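Local coordinates for protein GDP-mannose-dependent alpha-(1-6)-phosphatidylinositol monomannoside mannosyltransferase (PDB 3OKP) that is a bacterial glycosyltransferase of the GT-B fold, built from two Rossmann-like domains, at residues His50-Asp53 with Lys54-Tyr58. Sequence-based numbering, arbitrary orientation.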
loop_
_atom_site.group_PDB
_atom_site.type_symbol
_atom_site.label_atom_id
_atom_site.label_comp_id
_atom_site.label_asym_id
_atom_site.label_seq_id
_atom_site.Cartn_x
_atom_site.Cartn_y
_atom_site.Cartn_z
ATOM N N HIS A 50 20.233 -13.541 -9.028
ATOM C CA HIS A 50 20.256 -14.417 -10.203
ATOM C C HIS A 50 19.133 -15.452 -10.162
ATOM O O HIS A 50 18.469 -15.695 -11.174
ATOM C CB HIS A 50 21.611 -15.118 -10.344
ATOM C CG HIS A 50 22.730 -14.202 -10.733
ATOM N ND1 HIS A 50 23.921 -14.145 -10.041
ATOM C CD2 HIS A 50 22.836 -13.300 -11.740
ATOM C CE1 HIS A 50 24.715 -13.254 -10.608
ATOM N NE2 HIS A 50 24.081 -12.726 -11.639
ATOM N N ALA A 51 18.921 -16.045 -8.986
ATOM C CA ALA A 51 17.875 -17.048 -8.790
ATOM C C ALA A 51 16.475 -16.471 -8.994
ATOM O O ALA A 51 15.617 -17.117 -9.597
ATOM C CB ALA A 51 17.998 -17.694 -7.411
ATOM N N TYR A 52 16.251 -15.256 -8.494
ATOM C CA TYR A 52 14.965 -14.582 -8.661
ATOM C C TYR A 52 14.713 -14.172 -10.113
ATOM O O TYR A 52 13.627 -14.406 -10.644
ATOM C CB TYR A 52 14.844 -13.364 -7.735
ATOM C CG TYR A 52 13.491 -12.694 -7.824
ATOM C CD1 TYR A 52 12.404 -13.182 -7.103
ATOM C CD2 TYR A 52 13.293 -11.581 -8.647
ATOM C CE1 TYR A 52 11.152 -12.579 -7.191
ATOM C CE2 TYR A 52 12.045 -10.973 -8.745
ATOM C CZ TYR A 52 10.981 -11.481 -8.012
ATOM O OH TYR A 52 9.747 -10.882 -8.092
ATOM N N ASP A 53 15.718 -13.568 -10.745
ATOM C CA ASP A 53 15.609 -13.079 -12.121
ATOM C C ASP A 53 15.337 -14.210 -13.120
ATOM O O ASP A 53 14.661 -14.007 -14.133
ATOM C CB ASP A 53 16.874 -12.306 -12.518
ATOM C CG ASP A 53 17.085 -11.042 -11.683
ATOM O OD1 ASP A 53 16.180 -10.660 -10.905
ATOM O OD2 ASP A 53 18.170 -10.432 -11.803
ATOM N N LYS A 54 15.862 -15.394 -12.809
ATOM C CA LYS A 54 15.656 -16.609 -13.597
ATOM C C LYS A 54 14.174 -17.017 -13.673
ATOM O O LYS A 54 13.763 -17.702 -14.614
ATOM C CB LYS A 54 16.506 -17.746 -13.004
ATOM C CG LYS A 54 16.601 -19.025 -13.832
ATOM C CD LYS A 54 17.470 -18.859 -15.074
ATOM C CE LYS A 54 17.648 -20.190 -15.789
ATOM N NZ LYS A 54 18.037 -19.999 -17.217
ATOM N N THR A 55 13.381 -16.587 -12.690
ATOM C CA THR A 55 11.954 -16.934 -12.635
ATOM C C THR A 55 11.070 -16.003 -13.470
ATOM O O THR A 55 9.908 -16.319 -13.735
ATOM C CB THR A 55 11.405 -16.971 -11.179
ATOM O OG1 THR A 55 11.321 -15.638 -10.650
ATOM C CG2 THR A 55 12.281 -17.837 -10.280
ATOM N N LEU A 56 11.624 -14.868 -13.885
ATOM C CA LEU A 56 10.856 -13.822 -14.566
ATOM C C LEU A 56 10.794 -14.008 -16.087
ATOM O O LEU A 56 11.679 -14.632 -16.678
ATOM C CB LEU A 56 11.423 -12.438 -14.213
ATOM C CG LEU A 56 11.566 -12.106 -12.720
ATOM C CD1 LEU A 56 12.252 -10.758 -12.514
ATOM C CD2 LEU A 56 10.214 -12.139 -12.001
ATOM N N ASP A 57 9.742 -13.473 -16.707
ATOM C CA ASP A 57 9.605 -13.502 -18.170
ATOM C C ASP A 57 10.012 -12.183 -18.840
ATOM O O ASP A 57 9.814 -12.000 -20.044
ATOM C CB ASP A 57 8.194 -13.944 -18.607
ATOM C CG ASP A 57 7.081 -13.037 -18.079
ATOM O OD1 ASP A 57 7.341 -12.123 -17.265
ATOM O OD2 ASP A 57 5.921 -13.258 -18.487
ATOM N N TYR A 58 10.592 -11.283 -18.047
ATOM C CA TYR A 58 11.172 -10.038 -18.555
ATOM C C TYR A 58 12.621 -9.870 -18.082
ATOM O O TYR A 58 13.032 -10.477 -17.089
ATOM C CB TYR A 58 10.316 -8.826 -18.159
ATOM C CG TYR A 58 10.121 -8.648 -16.666
ATOM C CD1 TYR A 58 9.021 -9.210 -16.016
ATOM C CD2 TYR A 58 11.028 -7.907 -15.908
ATOM C CE1 TYR A 58 8.836 -9.051 -14.647
ATOM C CE2 TYR A 58 10.853 -7.740 -14.539
ATOM C CZ TYR A 58 9.758 -8.314 -13.916
ATOM O OH TYR A 58 9.579 -8.143 -12.564
HETATM O O HOH W 1 15.069 -11.605 -15.337
#
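Lys54 and Asp53 meet the chain on either side of the point where helix 46-53 gives out. Lys54 CB packs 3.4 Å from His50 O and also against Ala51 O, while the rest of the lysine chain, bent at chi2 (72°), leads away. Its backbone N still gives a helical i+4 bond to His50 O. Asp53 opens a type I turn closed by Leu56 N to Asp53 O at 3.2 Å. A water donates to that same oxygen and to Tyr58 O, tying the turn to the residue before strand 59-63, an outer strand of the N-terminal parallel sheet. The Asp53 carboxylate makes a salt bridge with Arg62 on that strand, and its OD1 lies at the edge of the Tyr52 ring. Tyr52 O takes two donors from Thr55: OG1 at 2.6 Å, in the carbonyl plane, and N at 3.0 Å, from above it. With chi1 at 71°, the threonine hydroxyl is turned back to the helix end, while its CG2 rests against Ala51 O. Leu56 folds back on Tyr52, its CD1 lying 3.8 Å from Tyr52 CE2 in an oblique approach. The contact thus ends the helix at the surface with Tyr52 O gripped by the Thr55 hydroxyl and amide, Asp53 O by Leu56 N and a water, and the Leu56 methyls set against the CE2 side of the Tyr52 ring.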